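Local atomic coordinates of molybdopterin synthase catalytic subunit (Homo sapiens, PDB entry 5MPO), a protein that catalyses the transfer of two sulfur atoms from the thiocarboxylated carrier MOCS2A to precursor Z, forming the dithiolene of molybdopterin in molybdenum cofactor biosynthesis. Residues 22-27 with 98-103; 27-32 with 106-111; 75-80 with 134-139; 32-37 with 93-98. One frame throughout, in Å; residues are numbered along the deposited sequence.

Interaction 1: residues 22-27 with 98-103; sequences INFTAE and HRLGLV
This is a parallel strand pair at one border of the mixed sheet of the MoaE fold, where strand 20-25 runs beside strand 91-99. Phe-24 is paired with His-98 and Thr-25 with Arg-99. Three backbone bonds tie them: His-98 N to Asn-23 O at 2.9 Å, Thr-25 N to His-98 O, and Leu-100 N to Thr-25 O at 2.8 Å, which carries the pairing one residue past the strand. On one face of the sheet Phe-24 CE2 rests against His-98 CB at 3.7 Å; the two rings are nearly parallel, 10° apart, but offset so far, with centroids 5.9 Å apart, that little of one ring lies over the other. On the other face the extended chain of Arg-99 runs beneath the following turn, bringing its CD to 3.2 Å from Glu-27 O, while its guanidinium reaches on to a salt bridge with Glu-107. Replacing Arg-99 by an alanine would probably leave Glu-107 without its positive mate and open a gap under the Glu-27 carbonyl. The turn itself is an ST turn: the Thr-25 chi1 of 178° sets OG1 beside its own carbonyl carbon, where it accepts Glu-27 N at 3.1 Å. His-98 NE2 bonds to the backbone of a chain of another protein, and its ND1 donates to Arg-99 O at 3.0 Å, with that oxygen in the imidazole plane.

Interaction 2: residues 27-32 with 106-111; sequences EKLSVD and SEASII
The peptide between Ser-109 and Ile-110 is the flat group of this contact, and Leu-29 covers one of its faces: CD1 stands almost straight above the plane, 3.9 Å from Ser-109 C and equally far from Ile-110 N. The methyl gets there because Leu-29 CG lies beside the backbone N (chi1 -54°) and the CB bond already points at the strand. Leu-29 CB meets two apolar groups, Ala-108 CB at 4.4 Å and, more closely, Ile-111 CD1 at 3.6 Å. Ile-111 CD1 also touches the start of the helix, lying 3.7 Å from Val-31 N and 4.0 Å from Val-31 CG2, where the two side chains cross at about a right angle. No hydrogen bond joins the segments. Ser-30 turns away from the strand and caps the helix as its N-cap residue, its OG accepting from Glu-33 N. Val-31 also packs on Val-31 of the second subunit, a copy of this protein, so this corner adjoins the dimer contact. Beneath Leu-29, Ser-109 and Ile-110 both face Gly-51 across the sheet, forming a classic beta bulge where strand 108-116 turns its corner.

Interaction 3: residues 75-80 with 134-139; sequences ENEVRK and KAKVPI
Glu-77 and Val-78 on one helix meet Val-137 and Pro-138, the two residues that follow the end of another. The CB bond of Glu-77 points at the turn, and its CB touches Val-137 CG2 at 3.9 Å. One carbon further out, Glu-77 CG approaches Pro-138 CD at 4.2 Å, the acid side chain crossing the pyrrolidine at about a right angle. A bend at chi2 (-62°) then turns the carboxylate along its own helix toward the C-terminal end, where OE2 takes Lys-80 NZ at 2.7 Å in a salt bridge. The ammonium comes to the syn side of the carboxylate but 32° out of its plane, and Lys-80 NZ has a second acidic partner on a chain of another protein, so its charge is probably well balanced. Deeper in, Val-78 CG2 fits obliquely against the fork of Val-137, 4.1 Å from CG1 and as far from CG2. Val-137 is the first residue to leave helical geometry, and Pro-138 forms the centre of an inverse gamma turn closed by a weak bond from Ile-139 N to Val-137 O, 2.8 Å. The contact thus joins helix 73-88 to the link between helix 119-136 and strand 139-145; Val-78 reaches on to Ile-22 and Val-96 of the mixed sheet, while Ile-139 leads into the second sheet beside Tyr-67 and Ala-69.

Interaction 4: residues 32-37 with 93-98; sequences DEVSQL and HIAVFH
Phe-97 carries its ring under helix 31-38. From CB, which points at the helix, chi1 of -85° places CG beside the backbone N and lays the ring below Val-34. CG is met first, by Val-34 CG2 at 3.8 Å; the same methyl stands over the ring face, 4.0 Å from the centroid and close to the normal, a CH-pi contact. Farther out, CE1 and CZ both meet Leu-37 CD1, the latter at 3.5 Å, the leucine crossing the phenylalanine at about a right angle. At the rim, CE2 lies 3.9 Å from Glu-33 OE1, which comes in obliquely from the side on which Val-34 and Leu-37 lie, with the carboxylate plane turned 68° from that of the ring. A serine in place of Phe-97 would probably leave Val-34 CG2 and Leu-37 CD1 without their apolar partner and open a gap beneath the helix. This is helix-on-sheet packing within a beta-alpha-beta crossover: helix 31-38 links strands 20-25 and 45-52, the two outer strands of the mixed sheet, and passes over the strands between them. Here it runs nearly antiparallel to strand 93-98, at 154° with the axes 8.4 Å apart. Ile-94 and Val-96 point to the far face, where helix 73-88 packs. On the near face the small Ala-95 probably lets the helix come close, its CB meeting Val-34 CG1 at 3.7 Å. At the far end Leu-37 O lies near His-93 CD2 and accepts a hydrogen bond from Lys-19 NZ, while His-93 NE2 is bonded to Glu-16.

In the fold
From the N terminus, strand 20-25 enters interaction 1, the chain turns at Glu-27 into interaction 2, and helix 31-38, starting there, continues into interaction 4. The second halves return in a different order: 93-98 closes interaction 4 first, 98-103 closes interaction 1, and 106-111 closes interaction 2. Interaction 4 therefore lies within both other loops, while interactions 1 and 2 cross. Interaction 3 starts inside all three loops, on helix 73-88, and closes beyond them at 134-139, crossing each. Interactions 1, 2 and 4 gather on adjacent strands 91-99 and 108-116, with His-98 shared by 1 and 4; interaction 3 ties the helix on the other face to the turn leading into the second sheet.

Interaction 1: residues 22-27 with 98-103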
loop_
_atom_site.group_PDB
_atom_site.type_symbol
_atom_site.label_atom_id
_atom_site.label_comp_id
_atom_site.label_asym_id
_atom_site.label_seq_id
_atom_site.Cartn_x
_atom_site.Cartn_y
_atom_site.Cartn_z
ATOM N N ILE C 22 -9.279 -15.179 1.120
ATOM C CA ILE C 22 -8.083 -15.776 0.596
ATOM C C ILE C 22 -8.438 -16.586 -0.632
ATOM O O ILE C 22 -9.273 -17.484 -0.568
ATOM C CB ILE C 22 -7.465 -16.728 1.627
ATOM C CG1 ILE C 22 -7.187 -15.953 2.907
ATOM C CG2 ILE C 22 -6.159 -17.331 1.064
ATOM C CD1 ILE C 22 -6.714 -16.776 4.052
ATOM N N ASN C 23 -7.751 -16.307 -1.725
ATOM C CA ASN C 23 -8.022 -16.948 -2.950
ATOM C C ASN C 23 -6.800 -17.152 -3.802
ATOM O O ASN C 23 -6.100 -16.191 -4.152
ATOM C CB ASN C 23 -9.017 -16.119 -3.727
ATOM C CG ASN C 23 -9.559 -16.857 -4.925
ATOM O OD1 ASN C 23 -9.323 -18.024 -5.077
ATOM N ND2 ASN C 23 -10.281 -16.165 -5.772
ATOM N N PHE C 24 -6.572 -18.418 -4.147
ATOM C CA PHE C 24 -5.647 -18.804 -5.209
ATOM C C PHE C 24 -6.399 -19.158 -6.468
ATOM O O PHE C 24 -7.426 -19.826 -6.404
ATOM C CB PHE C 24 -4.819 -19.954 -4.720
ATOM C CG PHE C 24 -3.872 -19.558 -3.640
ATOM C CD1 PHE C 24 -4.316 -19.400 -2.348
ATOM C CD2 PHE C 24 -2.539 -19.296 -3.931
ATOM C CE1 PHE C 24 -3.441 -19.038 -1.334
ATOM C CE2 PHE C 24 -1.647 -18.933 -2.941
ATOM C CZ PHE C 24 -2.099 -18.784 -1.640
ATOM N N THR C 25 -5.938 -18.688 -7.624
ATOM C CA THR C 25 -6.799 -18.723 -8.819
ATOM C C THR C 25 -6.011 -18.527 -10.094
ATOM O O THR C 25 -4.955 -17.900 -10.077
ATOM C CB THR C 25 -7.871 -17.651 -8.703
ATOM O OG1 THR C 25 -8.670 -17.650 -9.865
ATOM C CG2 THR C 25 -7.255 -16.258 -8.588
ATOM N N ALA C 26 -6.485 -19.114 -11.187
ATOM C CA ALA C 26 -5.870 -18.941 -12.525
ATOM C C ALA C 26 -6.433 -17.690 -13.224
ATOM O O ALA C 26 -5.844 -17.155 -14.110
ATOM C CB ALA C 26 -6.079 -20.184 -13.382
ATOM N N GLU C 27 -7.542 -17.194 -12.742
ATOM C CA GLU C 27 -8.094 -15.925 -13.186
ATOM C C GLU C 27 -7.159 -14.686 -13.074
ATOM O O GLU C 27 -6.327 -14.604 -12.187
ATOM C CB GLU C 27 -9.351 -15.648 -12.354
ATOM C CG GLU C 27 -10.429 -16.729 -12.405
ATOM C CD GLU C 27 -11.109 -16.813 -13.755
ATOM O OE1 GLU C 27 -12.056 -16.007 -13.939
ATOM O OE2 GLU C 27 -10.705 -17.663 -14.610
ATOM N N HIS C 98 -3.823 -14.583 -4.892
ATOM C CA HIS C 98 -2.617 -14.952 -5.636
ATOM C C HIS C 98 -2.974 -15.708 -6.901
ATOM O O HIS C 98 -3.787 -16.610 -6.882
ATOM C CB HIS C 98 -1.664 -15.737 -4.742
ATOM C CG HIS C 98 -0.230 -15.709 -5.187
ATOM N ND1 HIS C 98 0.164 -16.038 -6.477
ATOM C CD2 HIS C 98 0.909 -15.441 -4.508
ATOM C CE1 HIS C 98 1.476 -15.987 -6.568
ATOM N NE2 HIS C 98 1.952 -15.613 -5.394
ATOM N N ARG C 99 -2.391 -15.303 -8.017
ATOM C CA ARG C 99 -2.668 -15.937 -9.302
ATOM C C ARG C 99 -1.708 -17.056 -9.569
ATOM O O ARG C 99 -0.537 -16.974 -9.210
ATOM C CB ARG C 99 -2.593 -14.930 -10.420
ATOM C CG ARG C 99 -3.015 -15.481 -11.764
ATOM C CD ARG C 99 -3.199 -14.337 -12.708
ATOM N NE ARG C 99 -3.146 -14.821 -14.064
ATOM C CZ ARG C 99 -3.045 -14.053 -15.140
ATOM N NH1 ARG C 99 -3.005 -12.726 -15.047
ATOM N NH2 ARG C 99 -2.986 -14.622 -16.334
ATOM N N LEU C 100 -2.200 -18.127 -10.185
ATOM C CA LEU C 100 -1.355 -19.292 -10.423
ATOM C C LEU C 100 -1.248 -19.612 -11.915
ATOM O O LEU C 100 -2.086 -19.203 -12.677
ATOM C CB LEU C 100 -1.891 -20.473 -9.617
ATOM C CG LEU C 100 -1.693 -20.402 -8.105
ATOM C CD1 LEU C 100 -2.073 -21.712 -7.426
ATOM C CD2 LEU C 100 -0.249 -20.053 -7.748
ATOM N N GLY C 101 -0.205 -20.358 -12.305
ATOM C CA GLY C 101 0.129 -20.559 -13.705
ATOM C C GLY C 101 0.742 -19.301 -14.317
ATOM O O GLY C 101 1.555 -18.647 -13.670
ATOM N N LEU C 102 0.327 -18.955 -15.532
ATOM C CA LEU C 102 1.003 -17.955 -16.356
ATOM C C LEU C 102 0.565 -16.523 -16.134
ATOM O O LEU C 102 -0.592 -16.132 -16.397
ATOM C CB LEU C 102 0.869 -18.297 -17.854
ATOM C CG LEU C 102 1.746 -19.510 -18.241
ATOM C CD1 LEU C 102 1.322 -20.044 -19.602
ATOM C CD2 LEU C 102 3.249 -19.210 -18.201
ATOM N N VAL C 103 1.515 -15.718 -15.687
ATOM C CA VAL C 103 1.235 -14.304 -15.411
ATOM C C VAL C 103 2.115 -13.539 -16.376
ATOM O O VAL C 103 3.336 -13.425 -16.156
ATOM C CB VAL C 103 1.529 -13.918 -13.949
ATOM C CG1 VAL C 103 1.087 -12.489 -13.668
ATOM C CG2 VAL C 103 0.821 -14.898 -13.030
#

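Interaction 2: residues 27-32 with 106-111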
loop_
_atom_site.group_PDB
_atom_site.type_symbol
_atom_site.label_atom_id
_atom_site.label_comp_id
_atom_site.label_asym_id
_atom_site.label_seq_id
_atom_site.Cartn_x
_atom_site.Cartn_y
_atom_site.Cartn_z
ATOM N N GLU C 27 -7.542 -17.194 -12.742
ATOM C CA GLU C 27 -8.094 -15.925 -13.186
ATOM C C GLU C 27 -7.159 -14.686 -13.074
ATOM O O GLU C 27 -6.327 -14.604 -12.187
ATOM C CB GLU C 27 -9.351 -15.648 -12.354
ATOM C CG GLU C 27 -10.429 -16.729 -12.405
ATOM C CD GLU C 27 -11.109 -16.813 -13.755
ATOM O OE1 GLU C 27 -12.056 -16.007 -13.939
ATOM O OE2 GLU C 27 -10.705 -17.663 -14.610
ATOM N N LYS C 28 -7.311 -13.740 -13.990
ATOM C CA LYS C 28 -6.689 -12.439 -13.905
ATOM C C LYS C 28 -7.271 -11.719 -12.660
ATOM O O LYS C 28 -8.468 -11.790 -12.384
ATOM C CB LYS C 28 -6.916 -11.648 -15.204
ATOM N N LEU C 29 -6.398 -11.077 -11.879
ATOM C CA LEU C 29 -6.784 -10.439 -10.629
ATOM C C LEU C 29 -7.222 -9.013 -10.887
ATOM O O LEU C 29 -6.654 -8.324 -11.725
ATOM C CB LEU C 29 -5.612 -10.444 -9.658
ATOM C CG LEU C 29 -4.988 -11.796 -9.377
ATOM C CD1 LEU C 29 -3.937 -11.622 -8.320
ATOM C CD2 LEU C 29 -6.063 -12.768 -8.929
ATOM N N SER C 30 -8.222 -8.565 -10.148
ATOM C CA SER C 30 -8.743 -7.217 -10.298
ATOM C C SER C 30 -8.487 -6.397 -9.007
ATOM O O SER C 30 -8.965 -6.758 -7.919
ATOM C CB SER C 30 -10.236 -7.328 -10.607
ATOM O OG SER C 30 -10.920 -6.195 -10.162
ATOM N N VAL C 31 -7.780 -5.275 -9.128
ATOM C CA VAL C 31 -7.511 -4.428 -7.984
ATOM C C VAL C 31 -8.835 -3.902 -7.462
ATOM O O VAL C 31 -9.042 -3.842 -6.259
ATOM C CB VAL C 31 -6.582 -3.226 -8.299
ATOM C CG1 VAL C 31 -6.244 -2.466 -7.030
ATOM C CG2 VAL C 31 -5.266 -3.666 -8.924
ATOM N N ASP C 32 -9.744 -3.554 -8.356
ATOM C CA ASP C 32 -11.023 -3.002 -7.953
ATOM C C ASP C 32 -11.875 -4.001 -7.218
ATOM O O ASP C 32 -12.424 -3.687 -6.176
ATOM C CB ASP C 32 -11.801 -2.461 -9.159
ATOM C CG ASP C 32 -12.794 -1.384 -8.758
ATOM O OD1 ASP C 32 -12.352 -0.185 -8.586
ATOM O OD2 ASP C 32 -13.985 -1.784 -8.581
ATOM N N SER C 106 3.324 -7.167 -16.846
ATOM C CA SER C 106 2.405 -6.127 -16.403
ATOM C C SER C 106 1.068 -6.579 -15.842
ATOM O O SER C 106 0.270 -5.740 -15.472
ATOM C CB SER C 106 2.210 -5.062 -17.488
ATOM O OG SER C 106 3.418 -4.330 -17.570
ATOM N N GLU C 107 0.811 -7.877 -15.741
ATOM C CA GLU C 107 -0.412 -8.357 -15.076
ATOM C C GLU C 107 -0.019 -8.819 -13.697
ATOM O O GLU C 107 1.169 -9.117 -13.420
ATOM C CB GLU C 107 -1.082 -9.452 -15.874
ATOM C CG GLU C 107 -1.551 -8.973 -17.243
ATOM C CD GLU C 107 -2.229 -10.069 -18.043
ATOM O OE1 GLU C 107 -2.578 -11.142 -17.511
ATOM O OE2 GLU C 107 -2.377 -9.884 -19.244
ATOM N N ALA C 108 -1.006 -8.813 -12.817
ATOM C CA ALA C 108 -0.767 -9.010 -11.393
ATOM C C ALA C 108 -0.677 -10.463 -11.048
ATOM O O ALA C 108 -1.566 -11.236 -11.422
ATOM C CB ALA C 108 -1.894 -8.345 -10.569
ATOM N N SER C 109 0.368 -10.825 -10.311
ATOM C CA SER C 109 0.479 -12.149 -9.664
ATOM C C SER C 109 -0.117 -12.226 -8.218
ATOM O O SER C 109 -0.436 -13.311 -7.725
ATOM C CB SER C 109 1.947 -12.571 -9.603
ATOM O OG SER C 109 2.721 -11.746 -8.750
ATOM N N ILE C 110 -0.185 -11.092 -7.536
ATOM C CA ILE C 110 -0.621 -11.031 -6.147
ATOM C C ILE C 110 -1.285 -9.683 -5.904
ATOM O O ILE C 110 -0.866 -8.671 -6.459
ATOM C CB ILE C 110 0.537 -11.311 -5.119
ATOM C CG1 ILE C 110 0.024 -11.187 -3.707
ATOM C CG2 ILE C 110 1.689 -10.364 -5.253
ATOM C CD1 ILE C 110 0.730 -12.026 -2.683
ATOM N N ILE C 111 -2.328 -9.682 -5.087
ATOM C CA ILE C 111 -2.908 -8.444 -4.626
ATOM C C ILE C 111 -3.253 -8.767 -3.212
ATOM O O ILE C 111 -3.969 -9.741 -2.925
ATOM C CB ILE C 111 -4.164 -8.026 -5.417
ATOM C CG1 ILE C 111 -3.847 -7.693 -6.867
ATOM C CG2 ILE C 111 -4.860 -6.811 -4.835
ATOM C CD1 ILE C 111 -5.121 -7.467 -7.679
#

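Interaction 3: residues 75-80 with 134-139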
loop_
_atom_site.group_PDB
_atom_site.type_symbol
_atom_site.label_atom_id
_atom_site.label_comp_id
_atom_site.label_asym_id
_atom_site.label_seq_id
_atom_site.Cartn_x
_atom_site.Cartn_y
_atom_site.Cartn_z
ATOM N N GLU C 75 -2.760 -21.905 1.309
ATOM C CA GLU C 75 -3.945 -21.357 1.955
ATOM C C GLU C 75 -3.849 -21.286 3.475
ATOM O O GLU C 75 -4.068 -20.219 4.080
ATOM C CB GLU C 75 -5.171 -22.120 1.572
ATOM C CG GLU C 75 -6.395 -21.228 1.545
ATOM C CD GLU C 75 -7.440 -21.751 0.595
ATOM O OE1 GLU C 75 -8.642 -21.500 0.878
ATOM O OE2 GLU C 75 -7.032 -22.402 -0.416
ATOM N N ASN C 76 -3.485 -22.403 4.090
ATOM C CA ASN C 76 -3.387 -22.428 5.532
ATOM C C ASN C 76 -2.338 -21.402 6.005
ATOM O O ASN C 76 -2.546 -20.734 7.062
ATOM C CB ASN C 76 -3.056 -23.813 6.062
ATOM C CG ASN C 76 -3.348 -23.949 7.559
ATOM O OD1 ASN C 76 -4.457 -23.638 8.006
ATOM N ND2 ASN C 76 -2.357 -24.416 8.347
ATOM N N GLU C 77 -1.258 -21.257 5.229
ATOM C CA GLU C 77 -0.122 -20.451 5.669
ATOM C C GLU C 77 -0.497 -18.984 5.590
ATOM O O GLU C 77 -0.195 -18.217 6.482
ATOM C CB GLU C 77 1.174 -20.718 4.898
ATOM C CG GLU C 77 1.941 -21.962 5.319
ATOM C CD GLU C 77 2.451 -22.016 6.735
ATOM O OE1 GLU C 77 3.269 -21.169 7.146
ATOM O OE2 GLU C 77 2.106 -23.000 7.430
ATOM N N VAL C 78 -1.247 -18.632 4.575
ATOM C CA VAL C 78 -1.855 -17.325 4.527
ATOM C C VAL C 78 -2.878 -17.110 5.678
ATOM O O VAL C 78 -2.879 -16.036 6.265
ATOM C CB VAL C 78 -2.487 -17.062 3.175
ATOM C CG1 VAL C 78 -3.220 -15.708 3.163
ATOM C CG2 VAL C 78 -1.417 -17.098 2.071
ATOM N N ARG C 79 -3.664 -18.116 6.057
ATOM C CA ARG C 79 -4.545 -17.964 7.209
ATOM C C ARG C 79 -3.734 -17.666 8.451
ATOM O O ARG C 79 -4.192 -16.959 9.327
ATOM C CB ARG C 79 -5.476 -19.198 7.459
ATOM C CG ARG C 79 -6.592 -19.341 6.409
ATOM C CD ARG C 79 -7.659 -20.426 6.653
ATOM N NE ARG C 79 -7.051 -21.771 6.709
ATOM C CZ ARG C 79 -7.039 -22.701 5.732
ATOM N NH1 ARG C 79 -7.639 -22.509 4.553
ATOM N NH2 ARG C 79 -6.398 -23.858 5.937
ATOM N N LYS C 80 -2.568 -18.267 8.580
ATOM C CA LYS C 80 -1.737 -17.960 9.712
ATOM C C LYS C 80 -1.237 -16.503 9.663
ATOM O O LYS C 80 -1.199 -15.800 10.679
ATOM C CB LYS C 80 -0.523 -18.871 9.776
ATOM C CG LYS C 80 -0.814 -20.207 10.407
ATOM C CD LYS C 80 0.448 -21.003 10.333
ATOM C CE LYS C 80 0.126 -22.481 10.383
ATOM N NZ LYS C 80 1.388 -23.195 9.991
ATOM N N LYS C 134 6.369 -14.086 1.146
ATOM C CA LYS C 134 7.532 -14.414 0.309
ATOM C C LYS C 134 8.475 -15.300 1.068
ATOM O O LYS C 134 9.212 -16.036 0.468
ATOM C CB LYS C 134 8.254 -13.165 -0.189
ATOM C CG LYS C 134 7.454 -12.446 -1.287
ATOM C CD LYS C 134 8.141 -11.168 -1.795
ATOM C CE LYS C 134 8.663 -11.257 -3.225
ATOM N NZ LYS C 134 7.562 -11.501 -4.201
ATOM N N ALA C 135 8.437 -15.235 2.392
ATOM C CA ALA C 135 9.304 -16.016 3.247
ATOM C C ALA C 135 8.747 -17.424 3.644
ATOM O O ALA C 135 9.487 -18.313 3.953
ATOM C CB ALA C 135 9.535 -15.213 4.520
ATOM N N LYS C 136 7.440 -17.580 3.694
ATOM C CA LYS C 136 6.819 -18.692 4.366
ATOM C C LYS C 136 5.835 -19.493 3.546
ATOM O O LYS C 136 5.632 -20.630 3.852
ATOM C CB LYS C 136 6.078 -18.157 5.591
ATOM C CG LYS C 136 6.597 -18.649 6.932
ATOM C CD LYS C 136 8.053 -18.290 7.225
ATOM C CE LYS C 136 8.446 -19.099 8.436
ATOM N NZ LYS C 136 9.865 -18.887 8.769
ATOM N N VAL C 137 5.225 -18.913 2.514
ATOM C CA VAL C 137 4.144 -19.551 1.813
ATOM C C VAL C 137 4.674 -20.372 0.622
ATOM O O VAL C 137 5.363 -19.812 -0.223
ATOM C CB VAL C 137 3.080 -18.513 1.432
ATOM C CG1 VAL C 137 1.868 -19.120 0.724
ATOM C CG2 VAL C 137 2.567 -17.843 2.729
ATOM N N PRO C 138 4.339 -21.708 0.554
ATOM C CA PRO C 138 4.850 -22.640 -0.466
ATOM C C PRO C 138 4.309 -22.356 -1.854
ATOM O O PRO C 138 3.320 -22.943 -2.277
ATOM C CB PRO C 138 4.406 -23.998 0.060
ATOM C CG PRO C 138 3.174 -23.719 0.770
ATOM C CD PRO C 138 3.421 -22.409 1.455
ATOM N N ILE C 139 4.929 -21.353 -2.484
ATOM C CA ILE C 139 4.633 -20.881 -3.829
ATOM C C ILE C 139 5.998 -20.681 -4.493
ATOM O O ILE C 139 6.999 -20.481 -3.782
ATOM C CB ILE C 139 3.907 -19.537 -3.820
ATOM C CG1 ILE C 139 2.602 -19.597 -3.046
ATOM C CG2 ILE C 139 3.562 -19.068 -5.228
ATOM C CD1 ILE C 139 2.196 -18.240 -2.521
#

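Interaction 4: residues 32-37 with 93-98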
loop_
_atom_site.group_PDB
_atom_site.type_symbol
_atom_site.label_atom_id
_atom_site.label_comp_id
_atom_site.label_asym_id
_atom_site.label_seq_id
_atom_site.Cartn_x
_atom_site.Cartn_y
_atom_site.Cartn_z
ATOM N N ASP C 32 -9.744 -3.554 -8.356
ATOM C CA ASP C 32 -11.023 -3.002 -7.953
ATOM C C ASP C 32 -11.875 -4.001 -7.218
ATOM O O ASP C 32 -12.424 -3.687 -6.176
ATOM C CB ASP C 32 -11.801 -2.461 -9.159
ATOM C CG ASP C 32 -12.794 -1.384 -8.758
ATOM O OD1 ASP C 32 -12.352 -0.185 -8.586
ATOM O OD2 ASP C 32 -13.985 -1.784 -8.581
ATOM N N GLU C 33 -11.977 -5.201 -7.771
ATOM C CA GLU C 33 -12.629 -6.327 -7.106
ATOM C C GLU C 33 -12.092 -6.448 -5.682
ATOM O O GLU C 33 -12.886 -6.426 -4.729
ATOM C CB GLU C 33 -12.366 -7.616 -7.882
ATOM C CG GLU C 33 -12.868 -8.935 -7.262
ATOM C CD GLU C 33 -12.071 -10.219 -7.652
ATOM O OE1 GLU C 33 -12.668 -11.278 -7.376
ATOM O OE2 GLU C 33 -10.878 -10.218 -8.173
ATOM N N VAL C 34 -10.753 -6.540 -5.541
ATOM C CA VAL C 34 -10.144 -6.925 -4.257
ATOM C C VAL C 34 -10.256 -5.780 -3.260
ATOM O O VAL C 34 -10.470 -6.014 -2.080
ATOM C CB VAL C 34 -8.655 -7.295 -4.402
ATOM C CG1 VAL C 34 -7.977 -7.501 -3.043
ATOM C CG2 VAL C 34 -8.496 -8.518 -5.237
ATOM N N SER C 35 -10.102 -4.550 -3.739
ATOM C CA SER C 35 -10.206 -3.396 -2.890
ATOM C C SER C 35 -11.633 -3.334 -2.346
ATOM O O SER C 35 -11.799 -3.021 -1.181
ATOM C CB SER C 35 -9.733 -2.112 -3.604
ATOM O OG SER C 35 -10.499 -1.885 -4.744
ATOM N N GLN C 36 -12.639 -3.733 -3.135
ATOM C CA GLN C 36 -14.062 -3.756 -2.666
ATOM C C GLN C 36 -14.329 -4.795 -1.602
ATOM O O GLN C 36 -15.223 -4.642 -0.792
ATOM C CB GLN C 36 -15.059 -3.960 -3.821
ATOM N N LEU C 37 -13.545 -5.856 -1.576
ATOM C CA LEU C 37 -13.770 -6.909 -0.625
ATOM C C LEU C 37 -13.360 -6.455 0.744
ATOM O O LEU C 37 -13.824 -7.028 1.727
ATOM C CB LEU C 37 -13.018 -8.163 -1.023
ATOM C CG LEU C 37 -13.558 -8.863 -2.283
ATOM C CD1 LEU C 37 -12.571 -9.914 -2.757
ATOM C CD2 LEU C 37 -14.907 -9.545 -2.026
ATOM N N HIS C 93 -10.654 -6.029 7.691
ATOM C CA HIS C 93 -10.632 -7.040 6.636
ATOM C C HIS C 93 -9.210 -7.186 5.958
ATOM O O HIS C 93 -8.487 -6.201 5.736
ATOM C CB HIS C 93 -11.622 -6.687 5.491
ATOM C CG HIS C 93 -13.017 -6.395 5.938
ATOM N ND1 HIS C 93 -13.739 -7.241 6.750
ATOM C CD2 HIS C 93 -13.836 -5.351 5.655
ATOM C CE1 HIS C 93 -14.927 -6.713 6.975
ATOM N NE2 HIS C 93 -15.011 -5.571 6.306
ATOM N N ILE C 94 -8.873 -8.412 5.582
ATOM C CA ILE C 94 -7.633 -8.759 4.861
ATOM C C ILE C 94 -8.087 -9.604 3.636
ATOM O O ILE C 94 -8.974 -10.517 3.748
ATOM C CB ILE C 94 -6.736 -9.591 5.777
ATOM C CG1 ILE C 94 -6.552 -8.933 7.151
ATOM C CG2 ILE C 94 -5.485 -9.974 5.075
ATOM C CD1 ILE C 94 -5.796 -9.789 8.154
ATOM N N ALA C 95 -7.602 -9.221 2.464
ATOM C CA ALA C 95 -7.834 -9.969 1.269
ATOM C C ALA C 95 -6.467 -10.312 0.731
ATOM O O ALA C 95 -5.599 -9.447 0.712
ATOM C CB ALA C 95 -8.589 -9.149 0.268
ATOM N N VAL C 96 -6.258 -11.578 0.358
ATOM C CA VAL C 96 -5.009 -12.028 -0.298
ATOM C C VAL C 96 -5.326 -12.880 -1.502
ATOM O O VAL C 96 -5.862 -13.966 -1.361
ATOM C CB VAL C 96 -4.102 -12.850 0.601
ATOM C CG1 VAL C 96 -2.867 -13.300 -0.200
ATOM C CG2 VAL C 96 -3.739 -12.073 1.876
ATOM N N PHE C 97 -4.991 -12.361 -2.679
ATOM C CA PHE C 97 -5.341 -12.993 -3.928
ATOM C C PHE C 97 -4.076 -13.303 -4.635
ATOM O O PHE C 97 -3.294 -12.391 -4.909
ATOM C CB PHE C 97 -6.212 -12.082 -4.760
ATOM C CG PHE C 97 -7.654 -12.175 -4.421
ATOM C CD1 PHE C 97 -8.094 -11.810 -3.184
ATOM C CD2 PHE C 97 -8.560 -12.660 -5.323
ATOM C CE1 PHE C 97 -9.440 -11.911 -2.829
ATOM C CE2 PHE C 97 -9.914 -12.774 -4.988
ATOM C CZ PHE C 97 -10.363 -12.397 -3.725
ATOM N N HIS C 98 -3.823 -14.583 -4.892
ATOM C CA HIS C 98 -2.617 -14.952 -5.636
ATOM C C HIS C 98 -2.974 -15.708 -6.901
ATOM O O HIS C 98 -3.787 -16.610 -6.882
ATOM C CB HIS C 98 -1.664 -15.737 -4.742
ATOM C CG HIS C 98 -0.230 -15.709 -5.187
ATOM N ND1 HIS C 98 0.164 -16.038 -6.477
ATOM C CD2 HIS C 98 0.909 -15.441 -4.508
ATOM C CE1 HIS C 98 1.476 -15.987 -6.568
ATOM N NE2 HIS C 98 1.952 -15.613 -5.394
#